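Local coordinates for protein salicylaldehyde dehydrogenase NahF (Pseudomonas putida, PDB 4JZ6) that binds salicylaldehyde and probably catalyses its NAD+-dependent oxidation to salicylate, a step in the bacterial degradation of naphthalene, at residues D30-Q35 with V56-K61; M150-P155 with K487-E492; E326-G331 with C339-M344. All coordinates share one frame; numbering follows the deposited sequence.

Contact 1 (D30-Q35 with V56-K61)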
# COMPACT_ATOMS: atom_id res chain seq x y z
N ASP A 30 24.87 14.44 20.80
CA ASP A 30 25.39 15.09 19.61
C ASP A 30 25.48 14.07 18.48
O ASP A 30 25.35 12.87 18.73
CB ASP A 30 26.77 15.67 19.88
CG ASP A 30 26.78 16.68 21.01
OD1 ASP A 30 25.84 17.50 21.08
OD2 ASP A 30 27.72 16.64 21.83
N SER A 31 25.70 14.53 17.26
CA SER A 31 25.86 13.62 16.13
C SER A 31 27.25 13.00 16.18
O SER A 31 28.14 13.50 16.86
CB SER A 31 25.66 14.35 14.81
OG SER A 31 26.71 15.27 14.58
N SER A 32 27.44 11.91 15.43
CA SER A 32 28.69 11.16 15.48
C SER A 32 29.92 11.97 15.06
O SER A 32 31.05 11.52 15.23
CB SER A 32 28.58 9.90 14.62
OG SER A 32 28.40 10.23 13.26
N ASP A 33 29.69 13.16 14.51
CA ASP A 33 30.78 14.01 14.07
C ASP A 33 30.76 15.37 14.76
O ASP A 33 31.42 16.31 14.32
CB ASP A 33 30.74 14.19 12.55
CG ASP A 33 29.41 14.73 12.07
OD1 ASP A 33 28.47 14.80 12.89
OD2 ASP A 33 29.31 15.08 10.88
N GLN A 34 29.98 15.46 15.85
CA GLN A 34 29.82 16.70 16.62
C GLN A 34 29.52 17.93 15.75
O GLN A 34 29.84 19.06 16.13
CB GLN A 34 31.03 16.98 17.51
CG GLN A 34 31.36 15.88 18.51
CD GLN A 34 32.27 14.82 17.92
OE1 GLN A 34 33.12 15.12 17.09
NE2 GLN A 34 32.08 13.58 18.34
N GLN A 35 28.91 17.70 14.60
CA GLN A 35 28.60 18.78 13.67
C GLN A 35 27.17 19.28 13.88
O GLN A 35 26.29 18.52 14.29
CB GLN A 35 28.78 18.31 12.23
CG GLN A 35 30.21 18.00 11.85
CD GLN A 35 30.82 19.07 10.97
OE1 GLN A 35 31.58 19.92 11.44
NE2 GLN A 35 30.48 19.04 9.68
N VAL A 56 24.87 9.38 8.76
CA VAL A 56 24.34 8.07 8.41
C VAL A 56 24.57 7.11 9.57
O VAL A 56 23.70 6.31 9.92
CB VAL A 56 24.99 7.53 7.13
CG1 VAL A 56 24.66 6.05 6.95
CG2 VAL A 56 24.53 8.33 5.93
N THR A 57 25.76 7.22 10.18
CA THR A 57 26.09 6.41 11.34
C THR A 57 25.06 6.58 12.45
O THR A 57 24.62 5.59 13.04
CB THR A 57 27.49 6.76 11.90
OG1 THR A 57 28.48 6.59 10.87
CG2 THR A 57 27.83 5.85 13.07
N ASP A 58 24.67 7.82 12.72
CA ASP A 58 23.65 8.10 13.73
C ASP A 58 22.33 7.45 13.36
O ASP A 58 21.61 6.93 14.21
CB ASP A 58 23.45 9.61 13.92
CG ASP A 58 24.66 10.30 14.53
OD1 ASP A 58 24.98 10.03 15.71
OD2 ASP A 58 25.29 11.13 13.84
N ALA A 59 22.01 7.47 12.07
CA ALA A 59 20.75 6.92 11.59
C ALA A 59 20.69 5.41 11.80
O ALA A 59 19.65 4.86 12.17
CB ALA A 59 20.54 7.27 10.13
N ILE A 60 21.80 4.73 11.56
CA ILE A 60 21.84 3.29 11.74
C ILE A 60 21.73 2.94 13.23
O ILE A 60 21.07 1.97 13.60
CB ILE A 60 23.11 2.66 11.13
CG1 ILE A 60 23.20 3.02 9.64
CG2 ILE A 60 23.11 1.17 11.31
CD1 ILE A 60 21.94 2.72 8.87
N LYS A 61 22.38 3.76 14.06
CA LYS A 61 22.30 3.60 15.51
C LYS A 61 20.85 3.74 15.97
O LYS A 61 20.40 3.04 16.88
CB LYS A 61 23.16 4.64 16.22
CG LYS A 61 24.28 4.05 17.06
CD LYS A 61 25.46 3.62 16.20
CE LYS A 61 26.53 2.90 17.02
NZ LYS A 61 26.20 1.45 17.25
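The carboxylate of Asp58 reaches from its helix onto the backbone of Ser31 and Ser32. Its CG stands anti to its own carbonyl carbon (chi1 -67°), which turns OD2 to the Ser32 amide. That bond is short and almost straight: Ser32 N lies 2.8 Å from Asp58 OD2, with 174° at the hydrogen, and the oxygen accepts on its syn lone pair. The same OD2 rests 3.4 Å from Ser31 CB. Beside it, the hydroxymethyl of Ser32 reaches the neighbouring helix residue, with Ser32 OG 3.8 Å from Thr57 CB. The hydroxyl itself is bonded to Thr55, which also bonds Asp58 OD2, so the acid is gripped both by the loop and by the residue just before its helix. On the loop, Gln34 N closes a turn on Ser31 O (2.9 Å), and Gln35 N bonds Ser31 OG. Asp33 OD1 accepts from the Ser31 hydroxyl, and OD2 forms a salt bridge with Arg224. Leu22 of strand 18-24 packs against both Ser31 and Asp58. The arrangement is a type I beta turn, Ser31 to Gln34, linking two strands of the N-terminal sheet and docked through its second residue onto an aspartate in the first turn of helix 56-73.

Contact 2 (M150-P155 with K487-E492). With EDO (1,2-ethanediol), chain H.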
# COMPACT_ATOMS: atom_id res chain seq x y z
N MET A 150 -8.99 -17.43 11.61
CA MET A 150 -9.04 -16.09 12.15
C MET A 150 -7.95 -15.21 11.56
O MET A 150 -7.00 -15.70 10.97
CB MET A 150 -8.87 -16.14 13.67
CG MET A 150 -7.46 -16.52 14.11
SD MET A 150 -7.32 -16.89 15.87
CE MET A 150 -8.18 -18.47 15.98
N THR A 151 -8.11 -13.90 11.73
CA THR A 151 -7.06 -12.95 11.39
C THR A 151 -6.56 -12.27 12.65
O THR A 151 -7.33 -12.01 13.57
CB THR A 151 -7.55 -11.86 10.45
OG1 THR A 151 -8.66 -11.18 11.05
CG2 THR A 151 -7.98 -12.47 9.13
N LEU A 152 -5.26 -11.99 12.68
CA LEU A 152 -4.67 -11.26 13.79
C LEU A 152 -4.04 -9.98 13.27
O LEU A 152 -3.50 -9.95 12.16
CB LEU A 152 -3.60 -12.11 14.48
CG LEU A 152 -3.99 -13.48 15.04
CD1 LEU A 152 -2.80 -14.12 15.75
CD2 LEU A 152 -5.16 -13.33 15.99
N ARG A 153 -4.14 -8.91 14.06
CA ARG A 153 -3.39 -7.70 13.76
C ARG A 153 -2.29 -7.50 14.79
O ARG A 153 -2.55 -7.24 15.96
CB ARG A 153 -4.31 -6.49 13.67
CG ARG A 153 -5.20 -6.53 12.44
CD ARG A 153 -5.78 -5.17 12.13
NE ARG A 153 -6.49 -5.17 10.86
CZ ARG A 153 -5.91 -5.01 9.68
NH1 ARG A 153 -4.59 -4.83 9.60
NH2 ARG A 153 -6.64 -5.03 8.57
N GLN A 154 -1.05 -7.65 14.33
CA GLN A 154 0.13 -7.65 15.20
C GLN A 154 1.05 -6.49 14.85
O GLN A 154 0.86 -5.84 13.82
CB GLN A 154 0.88 -8.96 15.04
CG GLN A 154 0.08 -10.19 15.42
CD GLN A 154 0.86 -11.47 15.15
OE1 GLN A 154 1.20 -11.77 14.01
NE2 GLN A 154 1.18 -12.21 16.22
N PRO A 155 2.04 -6.20 15.71
CA PRO A 155 2.96 -5.11 15.38
C PRO A 155 3.84 -5.46 14.18
O PRO A 155 4.02 -6.64 13.88
CB PRO A 155 3.83 -4.99 16.64
CG PRO A 155 3.00 -5.58 17.74
CD PRO A 155 2.23 -6.69 17.09
N LYS A 487 -2.39 -11.21 9.87
CA LYS A 487 -2.02 -12.61 9.75
C LYS A 487 -3.25 -13.51 9.73
O LYS A 487 -4.16 -13.36 10.55
CB LYS A 487 -1.10 -13.00 10.91
CG LYS A 487 -0.74 -14.47 10.94
CD LYS A 487 0.12 -14.80 12.15
CE LYS A 487 1.51 -14.19 12.03
NZ LYS A 487 2.32 -14.39 13.27
N TRP A 488 -3.29 -14.42 8.77
CA TRP A 488 -4.36 -15.40 8.71
C TRP A 488 -3.87 -16.64 9.44
O TRP A 488 -2.89 -17.26 9.01
CB TRP A 488 -4.72 -15.74 7.27
CG TRP A 488 -5.70 -16.87 7.14
CD1 TRP A 488 -6.78 -17.12 7.95
CD2 TRP A 488 -5.68 -17.91 6.16
NE1 TRP A 488 -7.44 -18.25 7.52
CE2 TRP A 488 -6.78 -18.76 6.43
CE3 TRP A 488 -4.85 -18.21 5.07
CZ2 TRP A 488 -7.07 -19.88 5.65
CZ3 TRP A 488 -5.14 -19.33 4.30
CH2 TRP A 488 -6.24 -20.14 4.59
N LEU A 489 -4.53 -16.98 10.54
CA LEU A 489 -4.12 -18.11 11.37
C LEU A 489 -5.22 -19.17 11.48
O LEU A 489 -6.39 -18.85 11.67
CB LEU A 489 -3.71 -17.63 12.76
CG LEU A 489 -3.17 -18.70 13.73
CD1 LEU A 489 -1.95 -18.18 14.47
CD2 LEU A 489 -4.25 -19.11 14.71
N THR A 490 -4.83 -20.43 11.36
CA THR A 490 -5.77 -21.53 11.53
C THR A 490 -5.32 -22.45 12.64
O THR A 490 -4.11 -22.61 12.88
CB THR A 490 -5.92 -22.35 10.25
OG1 THR A 490 -4.63 -22.85 9.84
CG2 THR A 490 -6.51 -21.50 9.13
N ILE A 491 -6.29 -23.03 13.33
CA ILE A 491 -6.00 -24.05 14.33
C ILE A 491 -6.76 -25.31 13.93
O ILE A 491 -7.99 -25.35 13.97
CB ILE A 491 -6.41 -23.60 15.75
CG1 ILE A 491 -5.80 -22.24 16.07
CG2 ILE A 491 -5.97 -24.63 16.77
CD1 ILE A 491 -6.18 -21.72 17.42
N GLU A 492 -6.02 -26.34 13.54
CA GLU A 492 -6.61 -27.47 12.85
C GLU A 492 -6.50 -28.75 13.66
O GLU A 492 -5.64 -28.85 14.54
CB GLU A 492 -5.94 -27.63 11.48
CG GLU A 492 -5.95 -26.35 10.66
CD GLU A 492 -5.10 -26.44 9.40
OE1 GLU A 492 -4.95 -27.57 8.88
OE2 GLU A 492 -4.59 -25.40 8.94
C1 EDO H . 5.34 -9.99 14.63
O1 EDO H . 4.39 -9.39 15.52
C2 EDO H . 4.74 -11.23 13.97
O2 EDO H . 3.71 -10.85 13.04
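Met150 and Leu489 lie side by side and point the same way on one face of the sheet, Met150 SD 4.0 Å from Leu489 CD2. The methionine starts with CG wedged between its backbone N and carbonyl carbon (chi1 70°) and bends again at its last torsion, which brings Met150 CE to 4.1 Å from Ile491 CD1. On the other flank of Leu489, its CD1 meets Leu152 CD1 at 4.3 Å. Beneath this apolar row the backbones pair antiparallel: Met150 with Leu489, and Leu152 with Lys487, each exchange two hydrogen bonds. Thr151 and Trp488, a non-hydrogen-bonded pair between them, face the opposite side of the sheet. There the indole presents its edge, Trp488 CD1 3.3 Å from Met150 O, while its NE1 is bonded to Ser149.

At the polar end, Gln154 and Lys487 meet at a slant. Lys487 NZ donates to Gln154 OE1 over 2.9 Å, in the amide plane and on a lone pair; a 1,2-ethanediol, probably from the crystallisation liquor, adds its O2 at 2.8 Å from Gln154 OE1. In the second subunit, Gly440 O and Ile443 O also accept from Lys487 NZ, and Met441 O accepts from Gln154 NE2. A leucine in place of Gln154 would probably leave the ammonium short of one acceptor and Met441 O of the second subunit without its amide donor. Residues 488 to 491 pair in parallel with a strand of that subunit, so the sheet continues across the dimer interface. The lysine charge is thus met here by uncharged carbonyl oxygens, an arrangement likely to polarise the Gln154 amide and to strengthen its NE2 as a donor to the partner subunit.

Contact 3 (E326-G331 with C339-M344)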
# COMPACT_ATOMS: atom_id res chain seq x y z
N GLU A 326 -7.87 41.37 0.88
CA GLU A 326 -7.08 42.59 1.04
C GLU A 326 -6.99 43.04 2.50
O GLU A 326 -5.95 43.52 2.95
CB GLU A 326 -7.65 43.73 0.19
CG GLU A 326 -7.37 43.61 -1.29
CD GLU A 326 -8.15 44.63 -2.11
OE1 GLU A 326 -9.10 45.23 -1.55
OE2 GLU A 326 -7.82 44.82 -3.30
N ARG A 327 -8.09 42.86 3.23
CA ARG A 327 -8.19 43.28 4.63
C ARG A 327 -7.35 42.42 5.60
O ARG A 327 -7.13 42.82 6.74
CB ARG A 327 -9.65 43.31 5.10
CG ARG A 327 -10.54 44.37 4.44
CD ARG A 327 -11.50 44.98 5.47
NE ARG A 327 -12.92 44.93 5.09
CZ ARG A 327 -13.79 44.02 5.53
NH1 ARG A 327 -15.06 44.07 5.13
NH2 ARG A 327 -13.40 43.05 6.36
N LEU A 328 -6.89 41.26 5.14
CA LEU A 328 -6.14 40.33 5.99
C LEU A 328 -4.81 40.90 6.47
O LEU A 328 -4.11 41.58 5.71
CB LEU A 328 -5.90 39.00 5.27
CG LEU A 328 -7.10 38.09 4.99
CD1 LEU A 328 -6.66 36.77 4.38
CD2 LEU A 328 -7.88 37.85 6.26
N SER A 329 -4.45 40.61 7.72
CA SER A 329 -3.23 41.13 8.34
C SER A 329 -1.97 40.40 7.89
O SER A 329 -1.92 39.18 7.89
CB SER A 329 -3.33 41.04 9.86
OG SER A 329 -4.46 41.76 10.33
N VAL A 330 -0.95 41.17 7.52
CA VAL A 330 0.35 40.61 7.17
C VAL A 330 1.37 41.00 8.23
O VAL A 330 1.37 42.13 8.71
CB VAL A 330 0.83 41.10 5.79
CG1 VAL A 330 2.05 40.32 5.35
CG2 VAL A 330 -0.28 40.98 4.76
N GLY A 331 2.25 40.07 8.59
CA GLY A 331 3.28 40.36 9.56
C GLY A 331 4.04 39.15 10.04
O GLY A 331 3.89 38.06 9.50
N CYS A 339 -1.30 38.07 13.10
CA CYS A 339 -0.87 37.91 11.72
C CYS A 339 -1.62 36.75 11.10
O CYS A 339 -1.59 35.63 11.61
CB CYS A 339 0.63 37.66 11.66
SG CYS A 339 1.60 38.97 12.39
N ILE A 340 -2.31 37.01 9.99
CA ILE A 340 -2.93 35.93 9.23
C ILE A 340 -1.90 35.42 8.24
O ILE A 340 -1.69 34.21 8.10
CB ILE A 340 -4.20 36.40 8.50
CG1 ILE A 340 -5.16 37.07 9.49
CG2 ILE A 340 -4.87 35.23 7.79
CD1 ILE A 340 -5.54 36.20 10.66
N ILE A 341 -1.24 36.35 7.55
CA ILE A 341 -0.22 36.00 6.58
C ILE A 341 1.18 36.21 7.17
O ILE A 341 1.74 37.30 7.09
CB ILE A 341 -0.35 36.84 5.29
CG1 ILE A 341 -1.82 36.97 4.87
CG2 ILE A 341 0.49 36.23 4.17
CD1 ILE A 341 -2.43 35.71 4.36
N GLY A 342 1.73 35.16 7.76
CA GLY A 342 3.09 35.20 8.27
C GLY A 342 4.11 35.06 7.15
O GLY A 342 3.74 34.97 5.98
N PRO A 343 5.40 35.06 7.49
CA PRO A 343 6.40 34.84 6.44
C PRO A 343 6.41 33.39 5.99
O PRO A 343 6.05 32.51 6.77
CB PRO A 343 7.72 35.20 7.14
CG PRO A 343 7.45 35.01 8.60
CD PRO A 343 6.01 35.41 8.79
N MET A 344 6.81 33.15 4.75
CA MET A 344 6.97 31.79 4.26
C MET A 344 8.21 31.16 4.87
O MET A 344 8.95 31.83 5.59
CB MET A 344 7.01 31.76 2.73
CG MET A 344 5.70 32.19 2.12
SD MET A 344 5.67 32.19 0.32
CE MET A 344 6.92 33.42 -0.05
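Leu328 and Ile340 cross at about a right angle, Leu328 CD1 4.1 Å from Ile340 CG2. Ile340 sets that methyl opposite its backbone N and swings CG1 beside the N (chi1 -53°), where it lies 4.0 Å from Ser329 N. Ile341 has the same branch order but is turned further (chi1 -42°), and its CB takes Val330 CG2 at 4.2 Å. Val330 fills the same two positions, with CG1 opposite the backbone N (chi1 -170°), and that methyl rests 3.5 Å from Ile341 O.

Between these side chains Ser329 O accepts two amides, Ile341 N at 2.9 Å nearly in line with the carbonyl and Ile340 N at a slant from above its plane. Gly331 N returns a bond to Ile341 O, also from above the plane, completing a single bridge of Val330 with Ile341. Cys339 SG lies 3.4 Å from Gly331 C.

The bridge joins the segment leaving helix 311-327 to the loop that leads on to helix 349-362. Leu328 and Ile341 pack against Phe294 of helix 282-294, Ile341 also touches Pro400, and Phe500 of the second subunit covers Leu328 and Ile340.

Overall arrangement
The three contacts are far apart and share no atoms. Contacts 2 and 3 lie on opposite sides of the chain's centre, their own centres 54 Å apart, and contact 1 sits 39 Å from each, between centres. Even the nearest atoms of contacts 1 and 2 are about 18 Å apart. Along the chain contact 1 closes first; the two strands of contact 2 then span a long region that includes contact 3, the predicted active-site Glu267 and most salicylaldehyde-pocket residues, Cys301 among them. All three contacts are remote from those sites. Contacts 2 and 3 both touch the second subunit, whereas no other chain of the assembly reaches contact 1.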